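Local atomic coordinates of bacterial leucyl aminopeptidase (Legionella pneumophila, PDB entry 6ESL), a protein that probably releases N-terminal amino acids, preferentially leucine, from peptides as a secreted two-zinc aminopeptidase of family M28, contributing to nutrient acquisition during infection of amoebas. Residues 20-31 with 43-54. Residues are numbered along the deposited sequence; the frame is centred on the assembly and turned at random.
Sequences VHEQLQVPQCLA and ENKEFKIIDVLS
Gln-23 folds back at its second torsion (chi2 77°), while Asp-51 swings CG opposite its own backbone N (chi1 -177°), and the two side chains run side by side from directly paired strand residues. Amide and carboxylate planes differ by only 18°. Gln-23 NE2 meets Asp-51 OD2 at 2.9 Å, nearly along that oxygen's C-O axis and close to the amide plane, an arrangement expected to limit rotation of both groups. On the same sheet face, Gln-25 extends its amide steeply over Phe-47: Gln-25 OE1 sits above the ring centre, 3.6 Å from Phe-47 CG. The ring also meets Tyr-331 of the second subunit.

Between Glu-22 and Lys-48, the middle of the opposite face is apolar: Leu-24, Val-26, Ile-50 and Val-52 lie there. Val-26 CG2 lies 4.0 Å from Ile-50 CG1, and Leu-24 CD1 equally far from Val-52 CG2; Leu-24 also packs on Leu-60 of helix 57-67. Farther along, the extended Lys-48 lays its CD against Ala-31 CB at 3.9 Å.

At the turn, Gln-28 is bent at chi2, and its NE2 donates twice: to Asn-44 O at 2.8 Å and, less closely, to Glu-43 OE1 at 3.2 Å, from above the carboxylate plane. Asn-44 OD1 in turn accepts from Phe-47 N at 3.0 Å, an Asx motif at the start of strand 47-53. At the other end, Glu-22 is engaged by Arg-258 and Tyr-186 of the second subunit; this Arg-258 adjoins the zinc ligand Glu-257 in sequence.

Reciprocal backbone bonds join Glu-22 with Val-52, Leu-24 with Ile-50 and Val-26 with Lys-48, the signature of neighbouring antiparallel strands. Strand 39-43 lies beyond 47-53 and 73-74 beyond 21-27, making these two the central pair of the four-stranded antiparallel sheet in the small N-terminal region.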
loop_
_atom_site.group_PDB
_atom_site.type_symbol
_atom_site.label_atom_id
_atom_site.label_comp_id
_atom_site.label_asym_id
_atom_site.label_seq_id
_atom_site.Cartn_x
_atom_site.Cartn_y
_atom_site.Cartn_z
ATOM N N VAL B 20 -6.282 -28.301 -29.600
ATOM C CA VAL B 20 -5.128 -28.324 -28.656
ATOM C C VAL B 20 -5.583 -28.229 -27.211
ATOM O O VAL B 20 -6.725 -27.872 -26.949
ATOM C CB VAL B 20 -4.023 -27.238 -28.945
ATOM C CG1 VAL B 20 -3.378 -27.489 -30.286
ATOM C CG2 VAL B 20 -4.497 -25.809 -28.931
ATOM N N HIS B 21 -4.661 -28.646 -26.327
ATOM C CA HIS B 21 -4.986 -28.509 -24.941
ATOM C C HIS B 21 -4.169 -27.355 -24.427
ATOM O O HIS B 21 -3.062 -27.152 -24.856
ATOM C CB HIS B 21 -4.559 -29.737 -24.065
ATOM C CG HIS B 21 -5.225 -31.028 -24.401
ATOM N ND1 HIS B 21 -4.775 -32.265 -23.957
ATOM C CD2 HIS B 21 -6.370 -31.271 -25.080
ATOM C CE1 HIS B 21 -5.601 -33.208 -24.367
ATOM N NE2 HIS B 21 -6.594 -32.629 -25.020
ATOM N N GLU B 22 -4.594 -26.808 -23.313
ATOM C CA GLU B 22 -3.934 -25.754 -22.569
ATOM C C GLU B 22 -3.942 -26.048 -21.084
ATOM O O GLU B 22 -4.778 -26.780 -20.580
ATOM C CB GLU B 22 -4.577 -24.375 -22.856
ATOM C CG GLU B 22 -4.724 -24.039 -24.337
ATOM C CD GLU B 22 -5.131 -22.597 -24.642
ATOM O OE1 GLU B 22 -6.257 -22.443 -25.099
ATOM O OE2 GLU B 22 -4.291 -21.714 -24.528
ATOM N N GLN B 23 -2.941 -25.584 -20.418
ATOM C CA GLN B 23 -2.828 -25.683 -19.010
ATOM C C GLN B 23 -3.058 -24.314 -18.363
ATOM O O GLN B 23 -2.384 -23.271 -18.674
ATOM C CB GLN B 23 -1.495 -26.248 -18.586
ATOM C CG GLN B 23 -1.271 -27.665 -19.252
ATOM C CD GLN B 23 -0.872 -27.598 -20.745
ATOM O OE1 GLN B 23 0.016 -26.785 -21.064
ATOM N NE2 GLN B 23 -1.542 -28.271 -21.573
ATOM N N LEU B 24 -3.958 -24.377 -17.373
ATOM C CA LEU B 24 -4.388 -23.172 -16.584
ATOM C C LEU B 24 -4.117 -23.358 -15.129
ATOM O O LEU B 24 -4.418 -24.461 -14.598
ATOM C CB LEU B 24 -5.855 -22.980 -16.805
ATOM C CG LEU B 24 -6.330 -22.943 -18.238
ATOM C CD1 LEU B 24 -7.814 -22.733 -18.296
ATOM C CD2 LEU B 24 -5.565 -21.846 -18.989
ATOM N N GLN B 25 -3.573 -22.323 -14.499
ATOM C CA GLN B 25 -3.439 -22.237 -13.061
ATOM C C GLN B 25 -4.693 -21.538 -12.528
ATOM O O GLN B 25 -4.965 -20.410 -12.951
ATOM C CB GLN B 25 -2.208 -21.562 -12.570
ATOM C CG GLN B 25 -1.999 -21.672 -11.076
ATOM C CD GLN B 25 -0.583 -21.254 -10.609
ATOM O OE1 GLN B 25 -0.410 -20.682 -9.525
ATOM N NE2 GLN B 25 0.409 -21.473 -11.466
ATOM N N VAL B 26 -5.453 -22.280 -11.692
ATOM C CA VAL B 26 -6.763 -21.883 -11.242
ATOM C C VAL B 26 -6.804 -21.834 -9.692
ATOM O O VAL B 26 -6.409 -22.828 -9.014
ATOM C CB VAL B 26 -7.768 -22.847 -11.818
ATOM C CG1 VAL B 26 -9.196 -22.411 -11.565
ATOM C CG2 VAL B 26 -7.638 -22.951 -13.335
ATOM N N PRO B 27 -7.318 -20.748 -9.125
ATOM C CA PRO B 27 -7.592 -20.757 -7.657
ATOM C C PRO B 27 -8.545 -21.848 -7.237
ATOM O O PRO B 27 -9.501 -22.215 -7.971
ATOM C CB PRO B 27 -8.269 -19.371 -7.408
ATOM C CG PRO B 27 -7.998 -18.591 -8.658
ATOM C CD PRO B 27 -7.829 -19.528 -9.781
ATOM N N GLN B 28 -8.300 -22.412 -6.047
ATOM C CA GLN B 28 -9.236 -23.490 -5.517
ATOM C C GLN B 28 -10.730 -23.134 -5.586
ATOM O O GLN B 28 -11.550 -23.977 -5.988
ATOM C CB GLN B 28 -8.874 -23.944 -4.076
ATOM C CG GLN B 28 -7.573 -24.727 -4.002
ATOM C CD GLN B 28 -7.627 -26.183 -4.509
ATOM O OE1 GLN B 28 -8.668 -26.668 -5.001
ATOM N NE2 GLN B 28 -6.491 -26.863 -4.400
ATOM N N CYS B 29 -11.032 -21.881 -5.281
ATOM C CA CYS B 29 -12.425 -21.447 -5.216
ATOM C C CYS B 29 -13.086 -21.590 -6.560
ATOM O O CYS B 29 -14.175 -22.034 -6.645
ATOM C CB CYS B 29 -12.534 -20.011 -4.738
ATOM S SG CYS B 29 -11.658 -18.718 -5.707
ATOM N N LEU B 30 -12.368 -21.222 -7.637
ATOM C CA LEU B 30 -12.886 -21.435 -9.008
ATOM C C LEU B 30 -12.816 -22.877 -9.455
ATOM O O LEU B 30 -13.759 -23.416 -10.102
ATOM C CB LEU B 30 -12.082 -20.522 -9.948
ATOM C CG LEU B 30 -12.471 -20.569 -11.449
ATOM C CD1 LEU B 30 -13.967 -20.346 -11.741
ATOM C CD2 LEU B 30 -11.666 -19.523 -12.112
ATOM N N ALA B 31 -11.702 -23.539 -9.145
ATOM C CA ALA B 31 -11.519 -24.962 -9.517
ATOM C C ALA B 31 -12.668 -25.817 -9.029
ATOM O O ALA B 31 -13.121 -26.712 -9.744
ATOM C CB ALA B 31 -10.193 -25.507 -8.981
ATOM N N GLU B 43 -1.601 -29.735 -7.667
ATOM C CA GLU B 43 -2.356 -28.909 -6.774
ATOM C C GLU B 43 -1.738 -28.710 -5.442
ATOM O O GLU B 43 -0.966 -29.501 -4.964
ATOM C CB GLU B 43 -3.807 -29.314 -6.655
ATOM C CG GLU B 43 -4.120 -30.591 -5.947
ATOM C CD GLU B 43 -5.607 -30.752 -5.755
ATOM O OE1 GLU B 43 -6.186 -30.043 -4.899
ATOM O OE2 GLU B 43 -6.183 -31.569 -6.460
ATOM N N ASN B 44 -2.102 -27.608 -4.847
ATOM C CA ASN B 44 -1.665 -27.257 -3.533
ATOM C C ASN B 44 -2.809 -26.642 -2.783
ATOM O O ASN B 44 -3.929 -26.687 -3.210
ATOM C CB ASN B 44 -0.357 -26.460 -3.512
ATOM C CG ASN B 44 -0.479 -25.079 -4.093
ATOM O OD1 ASN B 44 -1.550 -24.587 -4.313
ATOM N ND2 ASN B 44 0.641 -24.450 -4.317
ATOM N N LYS B 45 -2.534 -26.074 -1.637
ATOM C CA LYS B 45 -3.583 -25.511 -0.830
ATOM C C LYS B 45 -4.389 -24.423 -1.531
ATOM O O LYS B 45 -5.569 -24.347 -1.359
ATOM C CB LYS B 45 -2.967 -24.965 0.447
ATOM C CG LYS B 45 -2.391 -25.992 1.382
ATOM C CD LYS B 45 -1.775 -25.369 2.617
ATOM C CE LYS B 45 -1.209 -26.405 3.585
ATOM N NZ LYS B 45 -0.571 -25.850 4.803
ATOM N N GLU B 46 -3.743 -23.573 -2.300
ATOM C CA GLU B 46 -4.435 -22.504 -2.981
ATOM C C GLU B 46 -4.819 -22.634 -4.459
ATOM O O GLU B 46 -5.687 -21.949 -4.922
ATOM C CB GLU B 46 -3.558 -21.278 -2.860
ATOM C CG GLU B 46 -3.386 -20.786 -1.447
ATOM C CD GLU B 46 -4.705 -20.446 -0.770
ATOM O OE1 GLU B 46 -5.588 -19.875 -1.419
ATOM O OE2 GLU B 46 -4.861 -20.752 0.417
ATOM N N PHE B 47 -4.227 -23.577 -5.148
ATOM C CA PHE B 47 -4.309 -23.667 -6.627
ATOM C C PHE B 47 -4.331 -25.068 -7.123
ATOM O O PHE B 47 -3.731 -26.002 -6.506
ATOM C CB PHE B 47 -3.109 -23.005 -7.385
ATOM C CG PHE B 47 -2.917 -21.558 -7.137
ATOM C CD1 PHE B 47 -3.701 -20.624 -7.783
ATOM C CD2 PHE B 47 -1.922 -21.119 -6.282
ATOM C CE1 PHE B 47 -3.539 -19.284 -7.539
ATOM C CE2 PHE B 47 -1.719 -19.771 -6.027
ATOM C CZ PHE B 47 -2.554 -18.831 -6.663
ATOM N N LYS B 48 -5.008 -25.234 -8.252
ATOM C CA LYS B 48 -4.806 -26.379 -9.112
ATOM C C LYS B 48 -4.182 -25.868 -10.435
ATOM O O LYS B 48 -4.499 -24.789 -10.875
ATOM C CB LYS B 48 -6.105 -27.076 -9.474
ATOM C CG LYS B 48 -6.783 -27.673 -8.240
ATOM C CD LYS B 48 -7.880 -28.620 -8.572
ATOM C CE LYS B 48 -8.541 -29.016 -7.248
ATOM N NZ LYS B 48 -9.684 -29.812 -7.599
ATOM N N ILE B 49 -3.364 -26.687 -11.077
ATOM C CA ILE B 49 -3.085 -26.566 -12.494
ATOM C C ILE B 49 -3.809 -27.650 -13.199
ATOM O O ILE B 49 -3.605 -28.884 -12.974
ATOM C CB ILE B 49 -1.565 -26.539 -12.794
ATOM C CG1 ILE B 49 -0.979 -25.321 -12.179
ATOM C CG2 ILE B 49 -1.330 -26.655 -14.297
ATOM C CD1 ILE B 49 0.522 -25.222 -12.080
ATOM N N ILE B 50 -4.623 -27.237 -14.145
ATOM C CA ILE B 50 -5.433 -28.149 -14.861
ATOM C C ILE B 50 -5.104 -28.123 -16.349
ATOM O O ILE B 50 -4.554 -27.137 -16.842
ATOM C CB ILE B 50 -6.948 -27.854 -14.701
ATOM C CG1 ILE B 50 -7.358 -26.471 -15.276
ATOM C CG2 ILE B 50 -7.318 -27.898 -13.214
ATOM C CD1 ILE B 50 -8.851 -26.330 -15.402
ATOM N N ASP B 51 -5.417 -29.210 -17.003
ATOM C CA ASP B 51 -5.317 -29.312 -18.428
ATOM C C ASP B 51 -6.711 -29.334 -18.968
ATOM O O ASP B 51 -7.543 -30.154 -18.499
ATOM C CB ASP B 51 -4.626 -30.687 -18.796
ATOM C CG ASP B 51 -4.429 -30.845 -20.268
ATOM O OD1 ASP B 51 -5.351 -31.280 -20.956
ATOM O OD2 ASP B 51 -3.391 -30.399 -20.770
ATOM N N VAL B 52 -6.950 -28.600 -20.024
ATOM C CA VAL B 52 -8.248 -28.571 -20.644
ATOM C C VAL B 52 -8.119 -28.384 -22.125
ATOM O O VAL B 52 -7.097 -28.009 -22.585
ATOM C CB VAL B 52 -9.070 -27.385 -20.129
ATOM C CG1 VAL B 52 -9.247 -27.494 -18.646
ATOM C CG2 VAL B 52 -8.392 -26.077 -20.483
ATOM N N LEU B 53 -9.157 -28.677 -22.873
ATOM C CA LEU B 53 -9.147 -28.403 -24.290
ATOM C C LEU B 53 -9.190 -26.893 -24.484
ATOM O O LEU B 53 -9.849 -26.210 -23.739
ATOM C CB LEU B 53 -10.389 -28.929 -24.944
ATOM C CG LEU B 53 -10.636 -30.411 -25.150
ATOM C CD1 LEU B 53 -11.758 -30.518 -26.143
ATOM C CD2 LEU B 53 -9.393 -31.066 -25.677
ATOM N N SER B 54 -8.567 -26.368 -25.531
ATOM C CA SER B 54 -8.595 -24.930 -25.816
ATOM C C SER B 54 -9.975 -24.393 -26.144
ATOM O O SER B 54 -10.267 -23.250 -25.924
ATOM C CB SER B 54 -7.601 -24.512 -26.887
ATOM O OG SER B 54 -7.942 -25.056 -28.110
#